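Long-range contact in FBP protein (Leishmania major, PDB 5OEZ), which probably catalyses the magnesium-dependent hydrolysis of fructose 1,6-bisphosphate to fructose 6-phosphate and phosphate in gluconeogenesis, working as a homotetramer: residues W225-K237 with E327-V339. Residues are numbered along the deposited sequence; the frame is centred on the assembly and turned at random.
Sequences WEPWFKEYIDYLK and EVDLCMAFRDRNV
Helices 227-237 and 327-338 meet in a roughly antiparallel crossing, their axes 8.6 Å apart at closest approach and their directions 138° apart; the CA atoms of W228 and R335 come closest across the pair, 5.5 Å apart. The indole of W228 is a knob in the hole formed by C331, M332, R335 and N338. R335 CB lies 3.5 Å from the centroid of its six-membered ring and only 6° off the normal, a CH-pi contact, while C331 SG meets the ring edge. W228 reaches this place because its CG stands between the backbone N and carbonyl carbon (chi1 73°). One turn on, the face of the Y232 ring rests on C331, whose CA is 3.9 Å from the ring centroid. Y232 CA in turn sits over the centre of the F334 ring at 3.7 Å, and Y235 extends this aromatic cluster by setting CB against F334 CZ. The Y232 and F334 rings meet obliquely. On the more exposed side, R337 NH2 donates to E231 OE1 (2.6 Å) in a salt bridge, approaching on the anti side of the carboxylate and out of its plane; one water links E231 OE2 to N338 ND2. Beneath this two-helix layer of the C-terminal FBPase domain, C331 and Y232 pack on I265 of strand 265-268, F229 and M332 on Y321 of strand 317-323, and L236 on Y215 of strand 214-216.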
ATOM      1  N   TRP C 225      -6.232 -38.598  24.316  1.00 48.21           N
ATOM      2  CA  TRP C 225      -7.503 -38.056  24.778  1.00 45.91           C
ATOM      3  C   TRP C 225      -8.222 -38.936  25.786  1.00 47.38           C
ATOM      4  O   TRP C 225      -7.976 -40.129  25.858  1.00 55.68           O
ATOM      5  CB  TRP C 225      -8.453 -37.872  23.603  1.00 46.33           C
ATOM      6  CG  TRP C 225      -8.061 -36.838  22.629  1.00 53.86           C
ATOM      7  CD1 TRP C 225      -7.222 -35.779  22.831  1.00 55.22           C
ATOM      8  CD2 TRP C 225      -8.530 -36.731  21.287  1.00 56.41           C
ATOM      9  NE1 TRP C 225      -7.126 -35.035  21.686  1.00 57.60           N
ATOM     10  CE2 TRP C 225      -7.920 -35.598  20.724  1.00 48.43           C
ATOM     11  CE3 TRP C 225      -9.394 -37.500  20.496  1.00 51.57           C
ATOM     12  CZ2 TRP C 225      -8.157 -35.200  19.422  1.00 60.91           C
ATOM     13  CZ3 TRP C 225      -9.626 -37.101  19.200  1.00 55.10           C
ATOM     14  CH2 TRP C 225      -9.014 -35.962  18.675  1.00 47.51           C
ATOM     15  N   GLU C 226      -9.147 -38.325  26.518  1.00 49.45           N
ATOM     16  CA  GLU C 226     -10.039 -39.024  27.432  1.00 46.96           C
ATOM     17  C   GLU C 226     -11.024 -39.852  26.619  1.00 48.91           C
ATOM     18  O   GLU C 226     -11.424 -39.424  25.532  1.00 61.26           O
ATOM     19  CB  GLU C 226     -10.813 -38.025  28.310  1.00 47.46           C
ATOM     20  CG  GLU C 226      -9.937 -37.330  29.340  1.00 52.70           C
ATOM     21  CD  GLU C 226     -10.732 -36.421  30.259  1.00 64.84           C
ATOM     22  OE1 GLU C 226     -11.163 -35.330  29.814  1.00 58.08           O
ATOM     23  OE2 GLU C 226     -10.909 -36.783  31.441  1.00 73.92           O
ATOM     24  N   PRO C 227     -11.425 -41.026  27.130  1.00 47.99           N
ATOM     25  CA  PRO C 227     -12.337 -41.887  26.353  1.00 49.60           C
ATOM     26  C   PRO C 227     -13.639 -41.223  25.891  1.00 44.46           C
ATOM     27  O   PRO C 227     -14.048 -41.440  24.763  1.00 47.76           O
ATOM     28  CB  PRO C 227     -12.621 -43.047  27.312  1.00 46.59           C
ATOM     29  CG  PRO C 227     -11.378 -43.152  28.135  1.00 50.71           C
ATOM     30  CD  PRO C 227     -10.822 -41.754  28.269  1.00 49.16           C
ATOM     31  N   TRP C 228     -14.274 -40.422  26.735  1.00 45.90           N
ATOM     32  CA  TRP C 228     -15.514 -39.780  26.331  1.00 45.82           C
ATOM     33  C   TRP C 228     -15.345 -38.891  25.080  1.00 47.54           C
ATOM     34  O   TRP C 228     -16.235 -38.832  24.245  1.00 43.17           O
ATOM     35  CB  TRP C 228     -16.140 -38.994  27.471  1.00 42.80           C
ATOM     36  CG  TRP C 228     -15.457 -37.693  27.844  1.00 45.37           C
ATOM     37  CD1 TRP C 228     -14.598 -37.491  28.877  1.00 43.91           C
ATOM     38  CD2 TRP C 228     -15.626 -36.411  27.207  1.00 41.93           C
ATOM     39  NE1 TRP C 228     -14.212 -36.169  28.922  1.00 48.22           N
ATOM     40  CE2 TRP C 228     -14.821 -35.489  27.902  1.00 46.90           C
ATOM     41  CE3 TRP C 228     -16.375 -35.961  26.113  1.00 38.04           C
ATOM     42  CZ2 TRP C 228     -14.752 -34.131  27.545  1.00 45.88           C
ATOM     43  CZ3 TRP C 228     -16.308 -34.635  25.762  1.00 44.56           C
ATOM     44  CH2 TRP C 228     -15.500 -33.731  26.475  1.00 47.31           C
ATOM     45  N   PHE C 229     -14.194 -38.236  24.949  1.00 47.35           N
ATOM     46  CA  PHE C 229     -13.932 -37.380  23.809  1.00 43.80           C
ATOM     47  C   PHE C 229     -13.589 -38.173  22.544  1.00 41.44           C
ATOM     48  O   PHE C 229     -13.923 -37.746  21.436  1.00 37.30           O
ATOM     49  CB  PHE C 229     -12.840 -36.347  24.117  1.00 47.46           C
ATOM     50  CG  PHE C 229     -12.762 -35.237  23.096  1.00 47.52           C
ATOM     51  CD1 PHE C 229     -13.630 -34.147  23.167  1.00 40.14           C
ATOM     52  CD2 PHE C 229     -11.855 -35.302  22.054  1.00 44.52           C
ATOM     53  CE1 PHE C 229     -13.569 -33.124  22.218  1.00 42.45           C
ATOM     54  CE2 PHE C 229     -11.806 -34.298  21.097  1.00 45.71           C
ATOM     55  CZ  PHE C 229     -12.660 -33.199  21.186  1.00 40.86           C
ATOM     56  N   LYS C 230     -12.942 -39.320  22.696  1.00 39.20           N
ATOM     57  CA  LYS C 230     -12.766 -40.230  21.561  1.00 42.33           C
ATOM     58  C   LYS C 230     -14.115 -40.665  21.035  1.00 46.74           C
ATOM     59  O   LYS C 230     -14.333 -40.707  19.828  1.00 51.66           O
ATOM     60  CB  LYS C 230     -11.970 -41.466  21.955  1.00 43.34           C
ATOM     61  CG  LYS C 230     -10.531 -41.200  22.339  1.00 45.42           C
ATOM     62  CD  LYS C 230      -9.834 -42.519  22.640  1.00 45.17           C
ATOM     63  CE  LYS C 230      -8.403 -42.309  23.076  1.00 48.62           C
ATOM     64  NZ  LYS C 230      -7.861 -43.557  23.642  1.00 56.90           N
ATOM     65  N   GLU C 231     -15.024 -40.998  21.949  1.00 47.74           N
ATOM     66  CA  GLU C 231     -16.361 -41.429  21.549  1.00 50.16           C
ATOM     67  C   GLU C 231     -17.111 -40.347  20.796  1.00 39.78           C
ATOM     68  O   GLU C 231     -17.788 -40.638  19.821  1.00 42.08           O
ATOM     69  CB  GLU C 231     -17.166 -41.901  22.762  1.00 49.34           C
ATOM     70  CG  GLU C 231     -16.630 -43.202  23.340  1.00 50.56           C
ATOM     71  CD  GLU C 231     -17.367 -43.669  24.590  1.00 54.28           C
ATOM     72  OE1 GLU C 231     -18.542 -43.240  24.835  1.00 60.93           O
ATOM     73  OE2 GLU C 231     -16.778 -44.526  25.307  1.00 60.23           O
ATOM     74  N   TYR C 232     -16.979 -39.117  21.256  1.00 37.69           N
ATOM     75  CA  TYR C 232     -17.618 -37.977  20.613  1.00 44.50           C
ATOM     76  C   TYR C 232     -17.099 -37.802  19.192  1.00 44.01           C
ATOM     77  O   TYR C 232     -17.876 -37.646  18.248  1.00 38.23           O
ATOM     78  CB  TYR C 232     -17.389 -36.701  21.433  1.00 46.79           C
ATOM     79  CG  TYR C 232     -17.677 -35.400  20.699  1.00 50.24           C
ATOM     80  CD1 TYR C 232     -18.957 -35.092  20.271  1.00 52.00           C
ATOM     81  CD2 TYR C 232     -16.667 -34.475  20.442  1.00 49.09           C
ATOM     82  CE1 TYR C 232     -19.224 -33.907  19.623  1.00 44.10           C
ATOM     83  CE2 TYR C 232     -16.923 -33.291  19.774  1.00 43.99           C
ATOM     84  CZ  TYR C 232     -18.202 -33.007  19.369  1.00 46.86           C
ATOM     85  OH  TYR C 232     -18.476 -31.808  18.726  1.00 49.76           O
ATOM     86  N   ILE C 233     -15.782 -37.854  19.045  1.00 45.01           N
ATOM     87  CA  ILE C 233     -15.173 -37.698  17.732  1.00 48.60           C
ATOM     88  C   ILE C 233     -15.572 -38.861  16.813  1.00 50.89           C
ATOM     89  O   ILE C 233     -15.931 -38.623  15.660  1.00 54.72           O
ATOM     90  CB  ILE C 233     -13.647 -37.484  17.818  1.00 49.70           C
ATOM     91  CG1 ILE C 233     -13.337 -36.152  18.518  1.00 50.15           C
ATOM     92  CG2 ILE C 233     -13.002 -37.510  16.435  1.00 47.50           C
ATOM     93  CD1 ILE C 233     -13.814 -34.891  17.798  1.00 51.45           C
ATOM     94  N   ASP C 234     -15.563 -40.089  17.332  1.00 46.46           N
ATOM     95  CA  ASP C 234     -16.002 -41.249  16.547  1.00 53.27           C
ATOM     96  C   ASP C 234     -17.456 -41.090  16.068  1.00 49.10           C
ATOM     97  O   ASP C 234     -17.787 -41.450  14.938  1.00 50.04           O
ATOM     98  CB  ASP C 234     -15.825 -42.553  17.335  1.00 50.20           C
ATOM     99  CG  ASP C 234     -14.348 -42.939  17.546  1.00 60.46           C
ATOM    100  OD1 ASP C 234     -13.427 -42.233  17.070  1.00 64.67           O
ATOM    101  OD2 ASP C 234     -14.101 -43.967  18.225  1.00 76.90           O
ATOM    102  N   TYR C 235     -18.303 -40.526  16.922  1.00 42.04           N
ATOM    103  CA  TYR C 235     -19.697 -40.297  16.583  1.00 42.01           C
ATOM    104  C   TYR C 235     -19.834 -39.289  15.426  1.00 45.80           C
ATOM    105  O   TYR C 235     -20.551 -39.560  14.481  1.00 48.73           O
ATOM    106  CB  TYR C 235     -20.475 -39.805  17.805  1.00 41.71           C
ATOM    107  CG  TYR C 235     -21.920 -39.484  17.498  1.00 49.56           C
ATOM    108  CD1 TYR C 235     -22.889 -40.490  17.474  1.00 48.64           C
ATOM    109  CD2 TYR C 235     -22.327 -38.162  17.220  1.00 51.49           C
ATOM    110  CE1 TYR C 235     -24.225 -40.190  17.196  1.00 48.78           C
ATOM    111  CE2 TYR C 235     -23.657 -37.858  16.919  1.00 45.50           C
ATOM    112  CZ  TYR C 235     -24.596 -38.871  16.906  1.00 50.87           C
ATOM    113  OH  TYR C 235     -25.902 -38.591  16.607  1.00 57.71           O
ATOM    114  N   LEU C 236     -19.148 -38.148  15.517  1.00 40.70           N
ATOM    115  CA  LEU C 236     -19.123 -37.168  14.425  1.00 48.10           C
ATOM    116  C   LEU C 236     -18.777 -37.804  13.067  1.00 45.11           C
ATOM    117  O   LEU C 236     -19.409 -37.497  12.066  1.00 45.66           O
ATOM    118  CB  LEU C 236     -18.139 -36.035  14.700  1.00 42.05           C
ATOM    119  CG  LEU C 236     -18.335 -35.151  15.923  1.00 48.61           C
ATOM    120  CD1 LEU C 236     -17.384 -33.968  15.836  1.00 51.30           C
ATOM    121  CD2 LEU C 236     -19.771 -34.661  16.094  1.00 47.85           C
ATOM    122  N   LYS C 237     -17.833 -38.729  13.060  1.00 43.44           N
ATOM    123  CA  LYS C 237     -17.445 -39.423  11.832  1.00 46.12           C
ATOM    124  C   LYS C 237     -18.345 -40.560  11.373  1.00 50.32           C
ATOM    125  O   LYS C 237     -18.388 -40.860  10.180  1.00 56.80           O
ATOM    126  CB  LYS C 237     -16.089 -40.046  12.028  1.00 50.00           C
ATOM    127  CG  LYS C 237     -14.998 -39.073  12.383  1.00 53.79           C
ATOM    128  CD  LYS C 237     -13.734 -39.884  12.447  1.00 66.10           C
ATOM    129  CE  LYS C 237     -12.585 -39.051  12.929  1.00 68.35           C
ATOM    130  NZ  LYS C 237     -11.357 -39.819  12.658  1.00 73.81           N
ATOM    131  N   GLU C 327     -23.809 -27.668  19.087  1.00 50.47           N
ATOM    132  CA  GLU C 327     -22.626 -28.513  18.888  1.00 43.37           C
ATOM    133  C   GLU C 327     -21.849 -28.722  20.182  1.00 41.11           C
ATOM    134  O   GLU C 327     -21.408 -29.831  20.466  1.00 44.10           O
ATOM    135  CB  GLU C 327     -21.690 -27.922  17.820  1.00 44.66           C
ATOM    136  CG  GLU C 327     -22.313 -27.716  16.442  1.00 46.72           C
ATOM    137  CD  GLU C 327     -22.817 -28.991  15.781  1.00 55.87           C
ATOM    138  OE1 GLU C 327     -22.318 -30.108  16.107  1.00 70.57           O
ATOM    139  OE2 GLU C 327     -23.713 -28.870  14.912  1.00 57.77           O
ATOM    140  N   VAL C 328     -21.696 -27.661  20.973  1.00 46.69           N
ATOM    141  CA  VAL C 328     -21.093 -27.777  22.313  1.00 46.37           C
ATOM    142  C   VAL C 328     -21.954 -28.639  23.248  1.00 39.61           C
ATOM    143  O   VAL C 328     -21.401 -29.394  24.034  1.00 44.08           O
ATOM    144  CB  VAL C 328     -20.802 -26.409  22.956  1.00 38.39           C
ATOM    145  CG1 VAL C 328     -20.288 -26.558  24.383  1.00 37.59           C
ATOM    146  CG2 VAL C 328     -19.773 -25.674  22.132  1.00 43.00           C
ATOM    147  N   ASP C 329     -23.289 -28.535  23.162  1.00 46.27           N
ATOM    148  CA  ASP C 329     -24.207 -29.417  23.953  1.00 50.36           C
ATOM    149  C   ASP C 329     -24.033 -30.903  23.603  1.00 48.83           C
ATOM    150  O   ASP C 329     -24.023 -31.728  24.492  1.00 51.50           O
ATOM    151  CB  ASP C 329     -25.689 -29.049  23.766  1.00 50.45           C
ATOM    152  CG  ASP C 329     -26.061 -27.685  24.377  1.00 56.89           C
ATOM    153  OD1 ASP C 329     -25.310 -27.157  25.224  1.00 54.78           O
ATOM    154  OD2 ASP C 329     -27.105 -27.122  23.972  1.00 65.46           O
ATOM    155  N   LEU C 330     -23.868 -31.224  22.314  1.00 45.83           N
ATOM    156  CA  LEU C 330     -23.672 -32.607  21.890  1.00 52.49           C
ATOM    157  C   LEU C 330     -22.358 -33.152  22.454  1.00 48.14           C
ATOM    158  O   LEU C 330     -22.321 -34.267  22.943  1.00 44.66           O
ATOM    159  CB  LEU C 330     -23.696 -32.727  20.359  1.00 48.63           C
ATOM    160  CG  LEU C 330     -23.443 -34.117  19.756  1.00 53.86           C
ATOM    161  CD1 LEU C 330     -24.580 -35.041  20.117  1.00 53.64           C
ATOM    162  CD2 LEU C 330     -23.263 -34.064  18.243  1.00 53.15           C
ATOM    163  N   CYS C 331     -21.312 -32.333  22.402  1.00 46.53           N
ATOM    164  CA  CYS C 331     -20.005 -32.663  22.959  1.00 47.61           C
ATOM    165  C   CYS C 331     -20.088 -32.927  24.462  1.00 45.83           C
ATOM    166  O   CYS C 331     -19.592 -33.928  24.952  1.00 47.51           O
ATOM    167  CB  CYS C 331     -19.017 -31.523  22.669  1.00 45.17           C
ATOM    168  SG  CYS C 331     -17.324 -31.748  23.242  1.00 48.12           S
ATOM    169  N   MET C 332     -20.753 -32.040  25.191  1.00 43.21           N
ATOM    170  CA  MET C 332     -20.911 -32.209  26.631  1.00 44.36           C
ATOM    171  C   MET C 332     -21.773 -33.411  27.002  1.00 47.64           C
ATOM    172  O   MET C 332     -21.631 -33.949  28.100  1.00 47.27           O
ATOM    173  CB  MET C 332     -21.458 -30.925  27.278  1.00 45.23           C
ATOM    174  CG  MET C 332     -20.459 -29.776  27.322  1.00 43.57           C
ATOM    175  SD  MET C 332     -18.853 -30.171  28.080  1.00 54.65           S
ATOM    176  CE  MET C 332     -17.801 -30.380  26.642  1.00 47.57           C
ATOM    177  N   ALA C 333     -22.672 -33.821  26.109  1.00 44.10           N
ATOM    178  CA  ALA C 333     -23.517 -34.988  26.359  1.00 43.51           C
ATOM    179  C   ALA C 333     -22.697 -36.266  26.440  1.00 47.07           C
ATOM    180  O   ALA C 333     -23.047 -37.165  27.196  1.00 49.37           O
ATOM    181  CB  ALA C 333     -24.598 -35.109  25.298  1.00 40.25           C
ATOM    182  N   PHE C 334     -21.638 -36.363  25.645  1.00 40.51           N
ATOM    183  CA  PHE C 334     -20.720 -37.495  25.758  1.00 36.42           C
ATOM    184  C   PHE C 334     -19.948 -37.468  27.091  1.00 39.68           C
ATOM    185  O   PHE C 334     -19.737 -38.505  27.699  1.00 39.35           O
ATOM    186  CB  PHE C 334     -19.753 -37.558  24.570  1.00 34.86           C
ATOM    187  CG  PHE C 334     -20.368 -38.108  23.320  1.00 41.19           C
ATOM    188  CD1 PHE C 334     -21.041 -37.277  22.419  1.00 37.23           C
ATOM    189  CD2 PHE C 334     -20.297 -39.475  23.044  1.00 37.83           C
ATOM    190  CE1 PHE C 334     -21.622 -37.792  21.259  1.00 37.19           C
ATOM    191  CE2 PHE C 334     -20.883 -39.992  21.909  1.00 38.58           C
ATOM    192  CZ  PHE C 334     -21.542 -39.146  21.006  1.00 40.33           C
ATOM    193  N   ARG C 335     -19.530 -36.288  27.532  1.00 46.78           N
ATOM    194  CA  ARG C 335     -18.847 -36.149  28.822  1.00 42.75           C
ATOM    195  C   ARG C 335     -19.793 -36.504  29.988  1.00 44.67           C
ATOM    196  O   ARG C 335     -19.409 -37.264  30.881  1.00 46.84           O
ATOM    197  CB  ARG C 335     -18.298 -34.715  29.012  1.00 49.56           C
ATOM    198  CG  ARG C 335     -17.282 -34.567  30.135  1.00 51.13           C
ATOM    199  CD  ARG C 335     -17.845 -34.083  31.481  1.00 55.55           C
ATOM    200  NE  ARG C 335     -18.985 -33.139  31.426  1.00 59.62           N
ATOM    201  CZ  ARG C 335     -18.903 -31.803  31.364  1.00 56.85           C
ATOM    202  NH1 ARG C 335     -17.729 -31.167  31.315  1.00 56.12           N
ATOM    203  NH2 ARG C 335     -20.024 -31.084  31.324  1.00 49.28           N
ATOM    204  N   ASP C 336     -21.041 -36.036  29.921  1.00 38.84           N
ATOM    205  CA  ASP C 336     -22.028 -36.300  30.974  1.00 42.58           C
ATOM    206  C   ASP C 336     -22.366 -37.770  31.138  1.00 46.84           C
ATOM    207  O   ASP C 336     -22.497 -38.270  32.278  1.00 53.10           O
ATOM    208  CB  ASP C 336     -23.319 -35.482  30.759  1.00 42.41           C
ATOM    209  CG  ASP C 336     -23.088 -33.950  30.862  1.00 55.83           C
ATOM    210  OD1 ASP C 336     -21.969 -33.512  31.255  1.00 63.38           O
ATOM    211  OD2 ASP C 336     -24.024 -33.187  30.511  1.00 61.79           O
ATOM    212  N   ARG C 337     -22.501 -38.472  30.021  1.00 46.28           N
ATOM    213  CA  ARG C 337     -22.854 -39.866  30.097  1.00 49.46           C
ATOM    214  C   ARG C 337     -21.715 -40.710  30.674  1.00 52.06           C
ATOM    215  O   ARG C 337     -21.995 -41.755  31.233  1.00 49.78           O
ATOM    216  CB  ARG C 337     -23.358 -40.403  28.762  1.00 47.56           C
ATOM    217  CG  ARG C 337     -22.305 -40.692  27.747  1.00 49.67           C
ATOM    218  CD  ARG C 337     -22.853 -41.602  26.664  1.00 49.29           C
ATOM    219  NE  ARG C 337     -21.781 -41.966  25.746  1.00 47.98           N
ATOM    220  CZ  ARG C 337     -21.961 -42.581  24.583  1.00 46.27           C
ATOM    221  NH1 ARG C 337     -23.181 -42.881  24.152  1.00 47.33           N
ATOM    222  NH2 ARG C 337     -20.918 -42.847  23.812  1.00 44.74           N
ATOM    223  N   ASN C 338     -20.458 -40.260  30.566  1.00 55.30           N
ATOM    224  CA  ASN C 338     -19.354 -40.971  31.248  1.00 61.64           C
ATOM    225  C   ASN C 338     -19.182 -40.617  32.739  1.00 64.00           C
ATOM    226  O   ASN C 338     -18.410 -41.285  33.407  1.00 78.04           O
ATOM    227  CB  ASN C 338     -18.025 -40.872  30.474  1.00 60.64           C
ATOM    228  CG  ASN C 338     -17.760 -42.125  29.557  1.00 69.23           C
ATOM    229  OD1 ASN C 338     -18.723 -42.699  29.046  1.00 61.34           O
ATOM    230  ND2 ASN C 338     -16.483 -42.310  29.187  1.00 74.59           N
ATOM    231  N   VAL C 339     -19.933 -39.632  33.243  1.00 78.17           N
ATOM    232  CA  VAL C 339     -20.059 -39.277  34.681  1.00 83.68           C
ATOM    233  C   VAL C 339     -18.750 -39.244  35.458  1.00104.09           C
ATOM    234  O   VAL C 339     -18.365 -38.199  35.979  1.00120.90           O
ATOM    235  CB  VAL C 339     -21.087 -40.158  35.455  1.00 78.85           C
ATOM    236  CG1 VAL C 339     -22.520 -39.783  35.077  1.00 74.83           C
ATOM    237  CG2 VAL C 339     -20.840 -41.654  35.264  1.00 70.09           C
TER
HETATM  238  O   HOH W   1     -13.728 -40.580  29.786  1.00 45.19           O
HETATM  239  O   HOH W   2     -15.687 -45.034  27.989  1.00 52.80           O